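Local coordinates for protein amidohydrolase 2 (Bifidobacterium longum subsp. infantis, PDB 6UVZ) that probably acts as a hydrolase of the metallo-dependent hydrolase superfamily, with a TIM-barrel fold, at residues Phe151-Leu164 with Leu181-Asp194. Residues are numbered along the deposited sequence; the frame is centred on the assembly and turned at random.
Sequences FAQVPEVTVIIDHL and LAELPNSYIKVSGD
Two neighbouring parallel strands of the barrel, 159-161 and 187-191, are joined here through the beta-alpha-beta unit that runs over helix 172-181. Val159, Ile160 and Ile161 pair with Ser187, Tyr188 and Ile189. The backbone bonds alternate: Val159 N to Asn186 O, Tyr188 N to Val159 O (2.8 Å), Ile161 N to Tyr188 O and Lys190 N to Ile161 O. Before the strands, the amide of Asn186 sends ND2 to Pro155 O (2.8 Å), a bond lying in the carbonyl plane and close to the amide's own plane. On the helix-facing side, Ile161 CD1 meets Leu181 CD1 at 3.7 Å, while Ser187 OG donates to Leu181 O, which also accepts from Leu184 N on the opposite face of its carbonyl plane. On the Ile160 side, Lys190 runs extended past Ile160, its CE touching Ile160 CG2; Lys190 NZ makes a salt bridge to Glu136 and a long one to Asp162 OD1 (3.8 Å). Farther along the chain, Gly193 CA lies over one face of the His163 ring, 3.8 Å from its centroid, and Asp162 CB over the other. With CG anti to the carbonyl carbon (chi1 -57°), the ring brings ND1 to a weak bond with Ser192 OG (3.0 Å), a hydroxyl also bonded to Ser217. Replacing the His163 side chain by that of an alanine would probably cost Ser192 this weak bond and Gly193 the ring face it packs on. Leu164 CD2 closes over Ile189 CD1 and Val191 CG2 (4.0 Å each). Such a parallel strand pair, bridged by a helix, is the repeating element of the TIM barrel.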
loop_
_atom_site.group_PDB
_atom_site.type_symbol
_atom_site.label_atom_id
_atom_site.label_comp_id
_atom_site.label_asym_id
_atom_site.label_seq_id
_atom_site.Cartn_x
_atom_site.Cartn_y
_atom_site.Cartn_z
ATOM N N PHE A 151 -11.401 -3.863 -11.926
ATOM C CA PHE A 151 -10.681 -2.666 -12.339
ATOM C C PHE A 151 -10.510 -2.563 -13.849
ATOM O O PHE A 151 -10.104 -1.503 -14.336
ATOM C CB PHE A 151 -9.314 -2.615 -11.652
ATOM C CG PHE A 151 -9.397 -2.484 -10.159
ATOM C CD1 PHE A 151 -9.579 -1.246 -9.567
ATOM C CD2 PHE A 151 -9.300 -3.600 -9.345
ATOM C CE1 PHE A 151 -9.659 -1.124 -8.193
ATOM C CE2 PHE A 151 -9.381 -3.485 -7.971
ATOM C CZ PHE A 151 -9.560 -2.245 -7.395
ATOM N N ALA A 152 -10.803 -3.628 -14.598
ATOM C CA ALA A 152 -10.809 -3.517 -16.052
ATOM C C ALA A 152 -11.985 -2.683 -16.539
ATOM O O ALA A 152 -11.878 -1.998 -17.563
ATOM C CB ALA A 152 -10.841 -4.905 -16.693
ATOM N N GLN A 153 -13.110 -2.724 -15.821
ATOM C CA GLN A 153 -14.257 -1.901 -16.178
ATOM C C GLN A 153 -14.044 -0.436 -15.825
ATOM O O GLN A 153 -14.674 0.435 -16.434
ATOM C CB GLN A 153 -15.516 -2.421 -15.483
ATOM C CG GLN A 153 -15.736 -3.916 -15.631
ATOM C CD GLN A 153 -16.942 -4.404 -14.854
ATOM O OE1 GLN A 153 -17.974 -3.736 -14.802
ATOM N NE2 GLN A 153 -16.815 -5.575 -14.239
ATOM N N VAL A 154 -13.176 -0.147 -14.860
ATOM C CA VAL A 154 -12.881 1.226 -14.461
ATOM C C VAL A 154 -11.388 1.479 -14.652
ATOM O O VAL A 154 -10.629 1.472 -13.672
ATOM C CB VAL A 154 -13.306 1.490 -13.006
ATOM C CG1 VAL A 154 -13.283 2.981 -12.705
ATOM C CG2 VAL A 154 -14.686 0.907 -12.739
ATOM N N PRO A 155 -10.918 1.697 -15.883
ATOM C CA PRO A 155 -9.487 1.975 -16.082
ATOM C C PRO A 155 -9.063 3.360 -15.626
ATOM O O PRO A 155 -7.855 3.615 -15.539
ATOM C CB PRO A 155 -9.309 1.814 -17.596
ATOM C CG PRO A 155 -10.648 2.151 -18.158
ATOM C CD PRO A 155 -11.652 1.639 -17.160
ATOM N N GLU A 156 -10.004 4.255 -15.330
ATOM C CA GLU A 156 -9.670 5.618 -14.941
ATOM C C GLU A 156 -9.398 5.772 -13.451
ATOM O O GLU A 156 -8.971 6.851 -13.026
ATOM C CB GLU A 156 -10.789 6.584 -15.356
ATOM C CG GLU A 156 -12.136 6.326 -14.696
ATOM C CD GLU A 156 -12.962 5.276 -15.415
ATOM O OE1 GLU A 156 -12.427 4.621 -16.333
ATOM O OE2 GLU A 156 -14.149 5.110 -15.066
ATOM N N VAL A 157 -9.628 4.736 -12.650
ATOM C CA VAL A 157 -9.326 4.784 -11.224
ATOM C C VAL A 157 -7.914 4.261 -11.005
ATOM O O VAL A 157 -7.461 3.335 -11.691
ATOM C CB VAL A 157 -10.363 3.986 -10.407
ATOM C CG1 VAL A 157 -10.249 2.493 -10.677
ATOM C CG2 VAL A 157 -10.213 4.275 -8.920
ATOM N N THR A 158 -7.202 4.872 -10.063
ATOM C CA THR A 158 -5.852 4.451 -9.715
ATOM C C THR A 158 -5.934 3.365 -8.650
ATOM O O THR A 158 -6.408 3.613 -7.536
ATOM C CB THR A 158 -5.023 5.634 -9.215
ATOM O OG1 THR A 158 -4.896 6.605 -10.262
ATOM C CG2 THR A 158 -3.638 5.171 -8.789
ATOM N N VAL A 159 -5.480 2.163 -8.995
ATOM C CA VAL A 159 -5.491 1.019 -8.091
ATOM C C VAL A 159 -4.050 0.675 -7.743
ATOM O O VAL A 159 -3.183 0.632 -8.624
ATOM C CB VAL A 159 -6.220 -0.184 -8.714
ATOM C CG1 VAL A 159 -5.722 -0.442 -10.131
ATOM C CG2 VAL A 159 -6.050 -1.423 -7.846
ATOM N N ILE A 160 -3.792 0.448 -6.460
ATOM C CA ILE A 160 -2.469 0.076 -5.971
ATOM C C ILE A 160 -2.581 -1.316 -5.367
ATOM O O ILE A 160 -3.282 -1.512 -4.365
ATOM C CB ILE A 160 -1.921 1.081 -4.949
ATOM C CG1 ILE A 160 -1.649 2.435 -5.607
ATOM C CG2 ILE A 160 -0.650 0.543 -4.323
ATOM C CD1 ILE A 160 -2.817 3.397 -5.563
ATOM N N ILE A 161 -1.897 -2.283 -5.973
ATOM C CA ILE A 161 -1.922 -3.664 -5.502
ATOM C C ILE A 161 -0.991 -3.765 -4.297
ATOM O O ILE A 161 0.221 -3.577 -4.419
ATOM C CB ILE A 161 -1.509 -4.643 -6.606
ATOM C CG1 ILE A 161 -2.175 -4.281 -7.934
ATOM C CG2 ILE A 161 -1.874 -6.063 -6.215
ATOM C CD1 ILE A 161 -3.680 -4.330 -7.907
ATOM N N ASP A 162 -1.555 -4.063 -3.129
ATOM C CA ASP A 162 -0.773 -4.127 -1.901
ATOM C C ASP A 162 -0.054 -5.465 -1.790
ATOM O O ASP A 162 -0.647 -6.523 -2.028
ATOM C CB ASP A 162 -1.667 -3.921 -0.678
ATOM C CG ASP A 162 -2.147 -2.495 -0.539
ATOM O OD1 ASP A 162 -1.797 -1.660 -1.400
ATOM O OD2 ASP A 162 -2.872 -2.208 0.436
ATOM N N HIS A 163 1.230 -5.408 -1.434
ATOM C CA HIS A 163 1.995 -6.583 -1.012
ATOM C C HIS A 163 2.070 -7.640 -2.112
ATOM O O HIS A 163 1.883 -8.833 -1.862
ATOM C CB HIS A 163 1.413 -7.176 0.273
ATOM C CG HIS A 163 1.339 -6.204 1.411
ATOM N ND1 HIS A 163 1.876 -4.936 1.345
ATOM C CD2 HIS A 163 0.790 -6.315 2.644
ATOM C CE1 HIS A 163 1.661 -4.308 2.486
ATOM N NE2 HIS A 163 1.004 -5.122 3.292
ATOM N N LEU A 164 2.349 -7.196 -3.339
ATOM C CA LEU A 164 2.516 -8.087 -4.490
ATOM C C LEU A 164 1.281 -8.953 -4.728
ATOM O O LEU A 164 1.385 -10.076 -5.227
ATOM C CB LEU A 164 3.763 -8.963 -4.335
ATOM C CG LEU A 164 5.104 -8.229 -4.282
ATOM C CD1 LEU A 164 6.202 -9.149 -3.774
ATOM C CD2 LEU A 164 5.464 -7.671 -5.652
ATOM N N LEU A 181 -3.862 -7.127 -14.714
ATOM C CA LEU A 181 -3.770 -5.854 -14.006
ATOM C C LEU A 181 -2.644 -4.992 -14.560
ATOM O O LEU A 181 -2.766 -3.763 -14.614
ATOM C CB LEU A 181 -3.572 -6.097 -12.511
ATOM C CG LEU A 181 -4.772 -6.672 -11.761
ATOM C CD1 LEU A 181 -4.386 -7.038 -10.339
ATOM C CD2 LEU A 181 -5.922 -5.678 -11.768
ATOM N N ALA A 182 -1.539 -5.617 -14.977
ATOM C CA ALA A 182 -0.423 -4.865 -15.538
ATOM C C ALA A 182 -0.780 -4.201 -16.861
ATOM O O ALA A 182 -0.052 -3.308 -17.309
ATOM C CB ALA A 182 0.789 -5.779 -15.724
ATOM N N GLU A 183 -1.878 -4.613 -17.493
ATOM C CA GLU A 183 -2.316 -4.007 -18.743
ATOM C C GLU A 183 -3.129 -2.737 -18.529
ATOM O O GLU A 183 -3.355 -1.996 -19.492
ATOM C CB GLU A 183 -3.134 -5.019 -19.552
ATOM C CG GLU A 183 -3.067 -4.822 -21.059
ATOM C CD GLU A 183 -1.724 -5.221 -21.646
ATOM O OE1 GLU A 183 -0.910 -5.839 -20.926
ATOM O OE2 GLU A 183 -1.483 -4.918 -22.834
ATOM N N LEU A 184 -3.568 -2.469 -17.297
ATOM C CA LEU A 184 -4.340 -1.276 -16.993
ATOM C C LEU A 184 -3.431 -0.049 -16.941
ATOM O O LEU A 184 -2.267 -0.145 -16.542
ATOM C CB LEU A 184 -5.069 -1.440 -15.664
ATOM C CG LEU A 184 -6.035 -2.623 -15.573
ATOM C CD1 LEU A 184 -6.650 -2.710 -14.186
ATOM C CD2 LEU A 184 -7.119 -2.520 -16.637
ATOM N N PRO A 185 -3.941 1.120 -17.338
ATOM C CA PRO A 185 -3.075 2.307 -17.413
ATOM C C PRO A 185 -2.734 2.919 -16.065
ATOM O O PRO A 185 -1.692 3.579 -15.956
ATOM C CB PRO A 185 -3.893 3.282 -18.270
ATOM C CG PRO A 185 -5.310 2.883 -18.032
ATOM C CD PRO A 185 -5.297 1.388 -17.851
ATOM N N ASN A 186 -3.562 2.732 -15.037
ATOM C CA ASN A 186 -3.342 3.364 -13.740
ATOM C C ASN A 186 -3.210 2.338 -12.619
ATOM O O ASN A 186 -3.593 2.604 -11.478
ATOM C CB ASN A 186 -4.461 4.356 -13.427
ATOM C CG ASN A 186 -4.583 5.442 -14.477
ATOM O OD1 ASN A 186 -3.787 6.381 -14.509
ATOM N ND2 ASN A 186 -5.583 5.321 -15.341
ATOM N N SER A 187 -2.663 1.165 -12.926
ATOM C CA SER A 187 -2.438 0.137 -11.921
ATOM C C SER A 187 -1.013 0.228 -11.392
ATOM O O SER A 187 -0.081 0.559 -12.129
ATOM C CB SER A 187 -2.694 -1.254 -12.501
ATOM O OG SER A 187 -1.820 -1.524 -13.584
ATOM N N TYR A 188 -0.855 -0.055 -10.101
ATOM C CA TYR A 188 0.446 -0.043 -9.452
ATOM C C TYR A 188 0.511 -1.200 -8.467
ATOM O O TYR A 188 -0.513 -1.636 -7.936
ATOM C CB TYR A 188 0.710 1.282 -8.722
ATOM C CG TYR A 188 0.784 2.488 -9.633
ATOM C CD1 TYR A 188 2.004 2.946 -10.113
ATOM C CD2 TYR A 188 -0.366 3.171 -10.009
ATOM C CE1 TYR A 188 2.077 4.049 -10.944
ATOM C CE2 TYR A 188 -0.303 4.273 -10.841
ATOM C CZ TYR A 188 0.921 4.708 -11.304
ATOM O OH TYR A 188 0.989 5.806 -12.130
ATOM N N ILE A 189 1.721 -1.695 -8.227
ATOM C CA ILE A 189 1.935 -2.832 -7.343
ATOM C C ILE A 189 3.099 -2.524 -6.408
ATOM O O ILE A 189 4.111 -1.949 -6.822
ATOM C CB ILE A 189 2.184 -4.131 -8.141
ATOM C CG1 ILE A 189 2.323 -5.329 -7.199
ATOM C CG2 ILE A 189 3.398 -3.990 -9.051
ATOM C CD1 ILE A 189 2.291 -6.665 -7.907
ATOM N N LYS A 190 2.942 -2.892 -5.140
ATOM C CA LYS A 190 3.956 -2.666 -4.120
ATOM C C LYS A 190 4.768 -3.932 -3.898
ATOM O O LYS A 190 4.227 -5.042 -3.929
ATOM C CB LYS A 190 3.312 -2.229 -2.803
ATOM C CG LYS A 190 2.634 -0.878 -2.860
ATOM C CD LYS A 190 1.918 -0.578 -1.558
ATOM C CE LYS A 190 1.454 0.863 -1.520
ATOM N NZ LYS A 190 0.545 1.133 -0.374
ATOM N N VAL A 191 6.065 -3.762 -3.666
ATOM C CA VAL A 191 6.964 -4.881 -3.392
ATOM C C VAL A 191 7.176 -4.909 -1.881
ATOM O O VAL A 191 8.136 -4.342 -1.353
ATOM C CB VAL A 191 8.280 -4.760 -4.158
ATOM C CG1 VAL A 191 9.118 -6.014 -3.962
ATOM C CG2 VAL A 191 8.008 -4.525 -5.629
ATOM N N SER A 192 6.261 -5.576 -1.178
ATOM C CA SER A 192 6.369 -5.712 0.272
ATOM C C SER A 192 5.510 -6.902 0.701
ATOM O O SER A 192 5.303 -7.835 -0.083
ATOM C CB SER A 192 5.974 -4.382 0.945
ATOM O OG SER A 192 4.645 -4.019 0.615
ATOM N N GLY A 193 5.013 -6.866 1.934
ATOM C CA GLY A 193 4.164 -7.929 2.436
ATOM C C GLY A 193 4.449 -8.298 3.877
ATOM O O GLY A 193 5.400 -7.792 4.479
ATOM N N ASP A 194 3.627 -9.182 4.442
ATOM C CA ASP A 194 3.836 -9.664 5.800
ATOM C C ASP A 194 4.928 -10.722 5.887
ATOM O O ASP A 194 5.142 -11.282 6.969
ATOM C CB ASP A 194 2.529 -10.224 6.369
ATOM C CG ASP A 194 1.405 -9.207 6.354
ATOM O OD1 ASP A 194 1.597 -8.114 5.780
ATOM O OD2 ASP A 194 0.330 -9.499 6.918
#